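Local atomic coordinates of methyl-accepting chemotaxis sensory transducer (Anaeromyxobacter dehalogenans, PDB entry 4K08), a protein that probably senses small molecules in the periplasm through a PAS-like Cache domain and passes the signal on to the chemotaxis machinery. Residues 38-43 and 131-136; 85-90 and 109-114. All coordinates share one frame; numbering follows the deposited sequence.

In the fold
Both contacts belong to one single Cache domain, a PAS-like fold whose antiparallel sheet has the strand order 67-69, 59-62, 135-142, 120-130, 105-113. Contact 1 packs helix 36-49 against the turn 131-134 and the start of strand 135-142, a central strand; contact 2 joins the loop before helix 92-103 to strand 105-113, one of the two outer strands. Their centres lie about 26 Å apart on opposite sides of the chain's centre, and their nearest atoms are about 9 Å apart. In sequence, 85-90 and 109-114 both fall between 38-43 and 131-136. One contact thus joins an early helix to the sheet, while the other lies beside the pocket that holds an acetate.

Contact 1: 38-43 and 131-136; sequences EARRAA and QPWGWV
Arg40 CG lies over the centre of one face of the Trp133 six-membered ring, 3.3 Å from its centroid and only 8° off its normal, a close CH-pi contact. With its CG anti to the carbonyl carbon (chi1 -77°), Arg40 sends its chain across the indole, and CB, CG and CD also meet Trp135 CZ2. The bend at chi3 carries the guanidinium over the five-membered ring, where CZ stands 4.9 Å from the centroid in a cation-pi contact. The group meets that face edge-on, NH1 leading, with the two planes 79° apart. Arg40 CG, Ala39 and the two indoles make up the tight part. Ala39 CB is 3.5 Å from Trp133 CZ2, near the ring plane, a distance that suits a methyl; Ala43 CB sits more loosely at the same rim. Trp135 turns a face to the rim of Trp133 and points its own edge at the helix, where its CH2 is 3.6 Å from Arg40 O and its CZ3 is 4.0 Å from Ala43 CB. Val22 of helix 5-30 touches Trp133, and Tyr130 meets its ring edge-to-face. The looser side is the guanidinium end of Arg40, a partly exposed residue. Gly134, with positive phi, suits the G1 bulge it forms with Trp135 opposite Tyr130, at the entry to the strand. An alanine in place of Trp133 would probably open a gap beside Ala39 and leave the Arg40 chain without the aromatic face that steadies it. Between these two segments the contact rests on apolar packing and the CH-pi and cation-pi contacts of Arg40, whose methylenes lie on the indoles while its charge, kept at the margin, probably draws on the indole's pi cloud.

Contact 2: 85-90 and 109-114; sequences RDPNGK and DYLWPK. With ACT (acetate ion), chain C.
Asp86 reaches across to Leu111, whose backbone N donates to OD2 over 2.9 Å on the anti side of the carboxylate. The other oxygen, OD1, serves its own loop: Lys90 N meets it from above the carboxylate plane at 3.0 Å, and Asn88 N adds a weak bond. With CG set between the backbone N and the carbonyl carbon (chi1 71°), the short carboxylate can turn back over the loop while still touching the strand. Two well-formed amide bonds and one weak one satisfy this buried carboxylate. Pro87 and Gly89 suit the type I turn from Asp86 to Gly89, which also brings Pro87 CD to 3.9 Å from Leu111 CD1. The long, extended chain of Lys90 carries NZ to the strand, where it donates to Asp109 O and forms a salt bridge with Asp109 OD1 at 3.1 Å. Arg85 NH1, within the loop, gives a bond of 2.8 Å to Gly89 O, lying in the carbonyl plane.

Between Asp109 and Leu111, Tyr110 leads its ring away from the loop; its OH donates to acetate OXT at 2.5 Å and also bonds Ser125 OG. The acetate, probably from the crystallisation liquor, places O over one face of Trp112, whose NE1 bonds Asn73 OD1 weakly; Tyr57, His70 and Lys123 also bind it. A pocket lined by Tyr110 and Trp112, beside the 85-90 loop, whose polar groups hold a carboxylate, is consistent with the ligand site of Cache and PAS-like sensor domains.

Contact 1: 38-43 and 131-136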
ATOM      1  N   GLU A  38       2.572  11.133  16.335  1.00 42.91           N
ATOM      2  CA  GLU A  38       2.571   9.834  17.035  1.00 40.82           C
ATOM      3  C   GLU A  38       1.649   8.801  16.409  1.00 38.04           C
ATOM      4  O   GLU A  38       1.983   7.610  16.354  1.00 36.32           O
ATOM      5  CB  GLU A  38       2.187   9.987  18.530  1.00 42.99           C
ATOM      6  CG  GLU A  38       3.313  10.512  19.340  1.00 47.41           C
ATOM      7  CD  GLU A  38       2.890  10.987  20.760  1.00 58.17           C
ATOM      8  OE1 GLU A  38       1.700  10.848  21.142  1.00 58.76           O
ATOM      9  OE2 GLU A  38       3.770  11.523  21.465  1.00 58.87           O
ATOM     10  N   ALA A  39       0.472   9.252  15.985  1.00 36.86           N
ATOM     11  CA  ALA A  39      -0.512   8.366  15.377  1.00 38.71           C
ATOM     12  C   ALA A  39       0.084   7.755  14.077  1.00 33.68           C
ATOM     13  O   ALA A  39      -0.021   6.556  13.832  1.00 31.37           O
ATOM     14  CB  ALA A  39      -1.789   9.146  15.074  1.00 39.06           C
ATOM     15  N   ARG A  40       0.663   8.615  13.237  1.00 34.20           N
ATOM     16  CA  ARG A  40       1.246   8.180  11.973  1.00 33.10           C
ATOM     17  C   ARG A  40       2.411   7.226  12.214  1.00 31.09           C
ATOM     18  O   ARG A  40       2.541   6.191  11.520  1.00 29.61           O
ATOM     19  CB  ARG A  40       1.738   9.397  11.171  1.00 33.05           C
ATOM     20  CG  ARG A  40       0.635  10.168  10.487  1.00 37.39           C
ATOM     21  CD  ARG A  40       1.192  11.240   9.513  1.00 40.59           C
ATOM     22  NE  ARG A  40       1.840  12.338  10.201  1.00 39.82           N
ATOM     23  CZ  ARG A  40       1.195  13.430  10.617  1.00 43.03           C
ATOM     24  NH1 ARG A  40      -0.101  13.558  10.376  1.00 43.16           N
ATOM     25  NH2 ARG A  40       1.840  14.400  11.252  1.00 41.71           N
ATOM     26  N   ARG A  41       3.274   7.560  13.184  1.00 30.87           N
ATOM     27  CA  ARG A  41       4.384   6.671  13.499  1.00 33.12           C
ATOM     28  C   ARG A  41       3.927   5.290  14.028  1.00 31.55           C
ATOM     29  O   ARG A  41       4.505   4.247  13.654  1.00 28.30           O
ATOM     30  CB  ARG A  41       5.408   7.354  14.426  1.00 34.98           C
ATOM     31  CG  ARG A  41       6.109   8.486  13.685  1.00 37.20           C
ATOM     32  CD  ARG A  41       7.311   8.988  14.408  1.00 44.05           C
ATOM     33  NE  ARG A  41       6.925   9.848  15.525  1.00 47.39           N
ATOM     34  CZ  ARG A  41       6.880   9.475  16.814  1.00 47.17           C
ATOM     35  NH1 ARG A  41       7.211   8.233  17.163  1.00 39.69           N
ATOM     36  NH2 ARG A  41       6.516  10.359  17.764  1.00 46.46           N
ATOM     37  N   ALA A  42       2.892   5.264  14.853  1.00 28.81           N
ATOM     38  CA  ALA A  42       2.366   4.001  15.382  1.00 27.58           C
ATOM     39  C   ALA A  42       1.766   3.121  14.225  1.00 30.24           C
ATOM     40  O   ALA A  42       2.009   1.906  14.165  1.00 29.44           O
ATOM     41  CB  ALA A  42       1.288   4.278  16.509  1.00 33.05           C
ATOM     42  N   ALA A  43       1.053   3.749  13.291  1.00 26.95           N
ATOM     43  CA  ALA A  43       0.522   3.039  12.127  1.00 28.61           C
ATOM     44  C   ALA A  43       1.637   2.457  11.267  1.00 29.96           C
ATOM     45  O   ALA A  43       1.574   1.256  10.875  1.00 26.75           O
ATOM     46  CB  ALA A  43      -0.335   3.955  11.294  1.00 28.57           C
ATOM     47  N   GLN A 131      -7.725   9.571   3.992  1.00 45.70           N
ATOM     48  CA  GLN A 131      -7.654  10.937   3.465  1.00 41.50           C
ATOM     49  C   GLN A 131      -7.079  11.951   4.445  1.00 41.60           C
ATOM     50  O   GLN A 131      -6.332  12.848   4.039  1.00 41.45           O
ATOM     51  CB  GLN A 131      -9.029  11.426   2.987  1.00 43.81           C
ATOM     52  CG  GLN A 131      -9.390  10.905   1.612  1.00 51.56           C
ATOM     53  CD  GLN A 131     -10.345  11.828   0.881  1.00 63.78           C
ATOM     54  OE1 GLN A 131     -11.482  12.022   1.314  1.00 68.38           O
ATOM     55  NE2 GLN A 131      -9.876  12.430  -0.221  1.00 65.40           N
ATOM     56  N   PRO A 132      -7.400  11.825   5.736  1.00 39.83           N
ATOM     57  CA  PRO A 132      -6.886  12.921   6.575  1.00 41.86           C
ATOM     58  C   PRO A 132      -5.347  13.041   6.526  1.00 43.17           C
ATOM     59  O   PRO A 132      -4.848  14.110   6.862  1.00 42.00           O
ATOM     60  CB  PRO A 132      -7.378  12.557   7.996  1.00 43.30           C
ATOM     61  CG  PRO A 132      -8.615  11.695   7.768  1.00 44.05           C
ATOM     62  CD  PRO A 132      -8.310  10.924   6.457  1.00 41.56           C
ATOM     63  N   TRP A 133      -4.607  11.996   6.121  1.00 38.52           N
ATOM     64  CA  TRP A 133      -3.151  12.101   6.090  1.00 38.95           C
ATOM     65  C   TRP A 133      -2.616  12.071   4.669  1.00 38.76           C
ATOM     66  O   TRP A 133      -1.395  12.133   4.452  1.00 37.84           O
ATOM     67  CB  TRP A 133      -2.502  10.938   6.870  1.00 38.25           C
ATOM     68  CG  TRP A 133      -2.751  10.991   8.365  1.00 39.25           C
ATOM     69  CD1 TRP A 133      -3.188  12.073   9.103  1.00 38.55           C
ATOM     70  CD2 TRP A 133      -2.570   9.909   9.292  1.00 39.74           C
ATOM     71  NE1 TRP A 133      -3.300  11.714  10.440  1.00 38.67           N
ATOM     72  CE2 TRP A 133      -2.915  10.399  10.585  1.00 39.61           C
ATOM     73  CE3 TRP A 133      -2.149   8.563   9.152  1.00 36.77           C
ATOM     74  CZ2 TRP A 133      -2.850   9.600  11.738  1.00 40.46           C
ATOM     75  CZ3 TRP A 133      -2.087   7.757  10.303  1.00 36.08           C
ATOM     76  CH2 TRP A 133      -2.458   8.286  11.591  1.00 38.43           C
ATOM     77  N   GLY A 134      -3.520  11.966   3.705  1.00 36.87           N
ATOM     78  CA  GLY A 134      -3.124  11.905   2.304  1.00 35.53           C
ATOM     79  C   GLY A 134      -2.353  10.606   2.026  1.00 35.25           C
ATOM     80  O   GLY A 134      -1.420  10.602   1.211  1.00 32.72           O
ATOM     81  N   TRP A 135      -2.702   9.518   2.725  1.00 35.05           N
ATOM     82  CA  TRP A 135      -2.030   8.224   2.532  1.00 34.60           C
ATOM     83  C   TRP A 135      -2.761   7.292   1.560  1.00 36.32           C
ATOM     84  O   TRP A 135      -3.999   7.269   1.506  1.00 37.52           O
ATOM     85  CB  TRP A 135      -1.925   7.464   3.867  1.00 31.78           C
ATOM     86  CG  TRP A 135      -0.852   7.968   4.730  1.00 31.32           C
ATOM     87  CD1 TRP A 135      -0.070   9.067   4.517  1.00 31.68           C
ATOM     88  CD2 TRP A 135      -0.404   7.378   5.933  1.00 29.94           C
ATOM     89  NE1 TRP A 135       0.837   9.204   5.541  1.00 33.11           N
ATOM     90  CE2 TRP A 135       0.657   8.165   6.418  1.00 33.88           C
ATOM     91  CE3 TRP A 135      -0.785   6.227   6.646  1.00 32.02           C
ATOM     92  CZ2 TRP A 135       1.337   7.858   7.614  1.00 33.99           C
ATOM     93  CZ3 TRP A 135      -0.118   5.923   7.820  1.00 31.62           C
ATOM     94  CH2 TRP A 135       0.923   6.745   8.301  1.00 32.59           C
ATOM     95  N   VAL A 136      -1.977   6.486   0.853  1.00 32.17           N
ATOM     96  CA  VAL A 136      -2.498   5.345   0.123  1.00 33.26           C
ATOM     97  C   VAL A 136      -1.869   4.120   0.770  1.00 31.57           C
ATOM     98  O   VAL A 136      -0.662   4.098   0.933  1.00 29.41           O
ATOM     99  CB  VAL A 136      -2.082   5.394  -1.369  1.00 36.54           C
ATOM    100  CG1 VAL A 136      -2.503   4.086  -2.127  1.00 36.51           C
ATOM    101  CG2 VAL A 136      -2.695   6.655  -2.034  1.00 37.97           C
TER

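Contact 2: 85-90 and 109-114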
ATOM      1  N   ARG A  85       8.131   4.113 -13.229  1.00 33.61           N
ATOM      2  CA  ARG A  85       7.466   3.170 -14.150  1.00 34.93           C
ATOM      3  C   ARG A  85       7.953   1.737 -13.952  1.00 32.77           C
ATOM      4  O   ARG A  85       9.120   1.537 -13.706  1.00 32.36           O
ATOM      5  CB  ARG A  85       7.749   3.540 -15.621  1.00 36.34           C
ATOM      6  CG  ARG A  85       7.299   4.946 -16.008  1.00 39.28           C
ATOM      7  CD  ARG A  85       7.652   5.233 -17.504  1.00 43.31           C
ATOM      8  NE  ARG A  85       7.281   6.603 -17.836  1.00 43.74           N
ATOM      9  CZ  ARG A  85       6.107   6.975 -18.338  1.00 47.35           C
ATOM     10  NH1 ARG A  85       5.155   6.076 -18.613  1.00 42.86           N
ATOM     11  NH2 ARG A  85       5.900   8.269 -18.594  1.00 53.40           N
ATOM     12  N   ASP A  86       7.075   0.749 -14.116  1.00 33.65           N
ATOM     13  CA  ASP A  86       7.528  -0.639 -14.132  1.00 33.75           C
ATOM     14  C   ASP A  86       8.144  -0.888 -15.540  1.00 36.88           C
ATOM     15  O   ASP A  86       8.188   0.057 -16.357  1.00 35.59           O
ATOM     16  CB  ASP A  86       6.385  -1.599 -13.744  1.00 32.35           C
ATOM     17  CG  ASP A  86       5.272  -1.729 -14.821  1.00 36.46           C
ATOM     18  OD1 ASP A  86       5.421  -1.228 -15.966  1.00 35.90           O
ATOM     19  OD2 ASP A  86       4.233  -2.372 -14.486  1.00 34.42           O
ATOM     20  N   PRO A  87       8.633  -2.125 -15.824  1.00 34.25           N
ATOM     21  CA  PRO A  87       9.300  -2.329 -17.123  1.00 33.37           C
ATOM     22  C   PRO A  87       8.362  -2.250 -18.305  1.00 35.15           C
ATOM     23  O   PRO A  87       8.872  -2.218 -19.429  1.00 37.48           O
ATOM     24  CB  PRO A  87       9.884  -3.755 -17.016  1.00 33.59           C
ATOM     25  CG  PRO A  87      10.075  -3.980 -15.523  1.00 30.41           C
ATOM     26  CD  PRO A  87       8.893  -3.245 -14.885  1.00 29.95           C
ATOM     27  N   ASN A  88       7.046  -2.306 -18.114  1.00 35.98           N
ATOM     28  CA  ASN A  88       6.163  -2.073 -19.254  1.00 38.07           C
ATOM     29  C   ASN A  88       5.765  -0.582 -19.340  1.00 39.47           C
ATOM     30  O   ASN A  88       4.830  -0.218 -20.057  1.00 40.58           O
ATOM     31  CB  ASN A  88       4.919  -2.956 -19.258  1.00 37.62           C
ATOM     32  CG  ASN A  88       4.168  -2.891 -20.613  1.00 42.63           C
ATOM     33  OD1 ASN A  88       4.783  -2.799 -21.668  1.00 40.51           O
ATOM     34  ND2 ASN A  88       2.845  -2.899 -20.566  1.00 48.60           N
ATOM     35  N   GLY A  89       6.506   0.270 -18.642  1.00 37.01           N
ATOM     36  CA  GLY A  89       6.260   1.702 -18.710  1.00 41.13           C
ATOM     37  C   GLY A  89       5.111   2.225 -17.847  1.00 40.54           C
ATOM     38  O   GLY A  89       4.807   3.422 -17.890  1.00 39.33           O
ATOM     39  N   LYS A  90       4.489   1.359 -17.047  1.00 37.19           N
ATOM     40  CA  LYS A  90       3.323   1.773 -16.286  1.00 38.41           C
ATOM     41  C   LYS A  90       3.680   2.672 -15.033  1.00 36.98           C
ATOM     42  O   LYS A  90       4.524   2.317 -14.204  1.00 33.75           O
ATOM     43  CB  LYS A  90       2.532   0.543 -15.884  1.00 37.27           C
ATOM     44  CG  LYS A  90       1.226   0.830 -15.122  1.00 41.01           C
ATOM     45  CD  LYS A  90       0.260  -0.380 -15.364  1.00 46.72           C
ATOM     46  CE  LYS A  90      -1.085  -0.132 -14.729  1.00 50.58           C
ATOM     47  NZ  LYS A  90      -2.054  -1.277 -14.659  1.00 46.40           N
ATOM     48  N   ASP A 109      -3.048  -3.461 -11.438  1.00 36.19           N
ATOM     49  CA  ASP A 109      -2.065  -4.473 -11.784  1.00 43.42           C
ATOM     50  C   ASP A 109      -0.828  -3.832 -12.399  1.00 37.72           C
ATOM     51  O   ASP A 109      -0.905  -2.785 -12.999  1.00 33.92           O
ATOM     52  CB  ASP A 109      -2.674  -5.597 -12.649  1.00 51.86           C
ATOM     53  CG  ASP A 109      -3.404  -5.083 -13.849  1.00 54.38           C
ATOM     54  OD1 ASP A 109      -2.853  -4.233 -14.596  1.00 51.21           O
ATOM     55  OD2 ASP A 109      -4.547  -5.541 -14.061  1.00 53.78           O
ATOM     56  N   TYR A 110       0.330  -4.438 -12.178  1.00 31.06           N
ATOM     57  CA  TYR A 110       1.602  -3.871 -12.612  1.00 30.56           C
ATOM     58  C   TYR A 110       2.654  -4.940 -12.344  1.00 27.88           C
ATOM     59  O   TYR A 110       2.319  -6.025 -11.856  1.00 28.87           O
ATOM     60  CB  TYR A 110       1.956  -2.566 -11.818  1.00 28.72           C
ATOM     61  CG  TYR A 110       1.904  -2.748 -10.298  1.00 28.42           C
ATOM     62  CD1 TYR A 110       0.682  -2.757  -9.629  1.00 28.24           C
ATOM     63  CD2 TYR A 110       3.078  -2.929  -9.539  1.00 26.90           C
ATOM     64  CE1 TYR A 110       0.623  -2.920  -8.210  1.00 29.66           C
ATOM     65  CE2 TYR A 110       3.018  -3.101  -8.094  1.00 27.52           C
ATOM     66  CZ  TYR A 110       1.790  -3.105  -7.471  1.00 29.02           C
ATOM     67  OH  TYR A 110       1.695  -3.265  -6.101  1.00 28.13           O
ATOM     68  N   LEU A 111       3.907  -4.629 -12.662  1.00 27.08           N
ATOM     69  CA  LEU A 111       5.025  -5.533 -12.473  1.00 27.25           C
ATOM     70  C   LEU A 111       5.875  -5.046 -11.304  1.00 28.38           C
ATOM     71  O   LEU A 111       6.293  -3.874 -11.283  1.00 27.91           O
ATOM     72  CB  LEU A 111       5.911  -5.566 -13.730  1.00 28.16           C
ATOM     73  CG  LEU A 111       5.219  -6.011 -15.038  1.00 30.17           C
ATOM     74  CD1 LEU A 111       5.971  -5.459 -16.292  1.00 29.48           C
ATOM     75  CD2 LEU A 111       5.136  -7.569 -15.015  1.00 28.44           C
ATOM     76  N   TRP A 112       6.194  -5.954 -10.393  1.00 27.11           N
ATOM     77  CA  TRP A 112       6.937  -5.624  -9.171  1.00 28.43           C
ATOM     78  C   TRP A 112       7.635  -6.900  -8.672  1.00 26.77           C
ATOM     79  O   TRP A 112       7.079  -7.998  -8.769  1.00 25.18           O
ATOM     80  CB  TRP A 112       6.005  -5.102  -8.060  1.00 22.71           C
ATOM     81  CG  TRP A 112       6.793  -4.383  -6.988  1.00 25.05           C
ATOM     82  CD1 TRP A 112       7.357  -4.918  -5.834  1.00 24.61           C
ATOM     83  CD2 TRP A 112       7.076  -2.978  -6.969  1.00 25.23           C
ATOM     84  NE1 TRP A 112       7.982  -3.900  -5.114  1.00 23.67           N
ATOM     85  CE2 TRP A 112       7.828  -2.708  -5.801  1.00 25.90           C
ATOM     86  CE3 TRP A 112       6.767  -1.919  -7.844  1.00 25.84           C
ATOM     87  CZ2 TRP A 112       8.283  -1.411  -5.476  1.00 25.74           C
ATOM     88  CZ3 TRP A 112       7.214  -0.602  -7.512  1.00 25.45           C
ATOM     89  CH2 TRP A 112       7.983  -0.379  -6.342  1.00 25.23           C
ATOM     90  N   PRO A 113       8.873  -6.759  -8.178  1.00 26.97           N
ATOM     91  CA  PRO A 113       9.566  -7.972  -7.703  1.00 26.85           C
ATOM     92  C   PRO A 113       8.951  -8.590  -6.445  1.00 27.86           C
ATOM     93  O   PRO A 113       8.280  -7.942  -5.626  1.00 26.02           O
ATOM     94  CB  PRO A 113      10.990  -7.499  -7.388  1.00 28.02           C
ATOM     95  CG  PRO A 113      10.956  -5.982  -7.394  1.00 34.93           C
ATOM     96  CD  PRO A 113       9.686  -5.531  -8.079  1.00 32.02           C
ATOM     97  N   LYS A 114       9.212  -9.880  -6.305  1.00 26.92           N
ATOM     98  CA  LYS A 114       8.936 -10.597  -5.069  1.00 25.32           C
ATOM     99  C   LYS A 114       9.980 -10.126  -4.021  1.00 28.98           C
ATOM    100  O   LYS A 114      11.100  -9.755  -4.384  1.00 27.78           O
ATOM    101  CB  LYS A 114       9.023 -12.115  -5.318  1.00 30.64           C
ATOM    102  CG  LYS A 114       7.750 -12.653  -6.006  1.00 32.40           C
ATOM    103  CD  LYS A 114       7.751 -14.178  -6.170  1.00 36.56           C
ATOM    104  CE  LYS A 114       6.396 -14.665  -6.705  1.00 42.03           C
ATOM    105  NZ  LYS A 114       6.386 -16.147  -7.099  1.00 44.74           N
TER
HETATM  106  C   ACT C 201       4.521  -2.750  -4.318  1.00 27.52           C
HETATM  107  O   ACT C 201       5.458  -3.086  -3.501  1.00 21.60           O
HETATM  108  OXT ACT C 201       3.828  -3.660  -4.841  1.00 22.70           O
HETATM  109  CH3 ACT C 201       4.188  -1.298  -4.688  1.00 25.11           C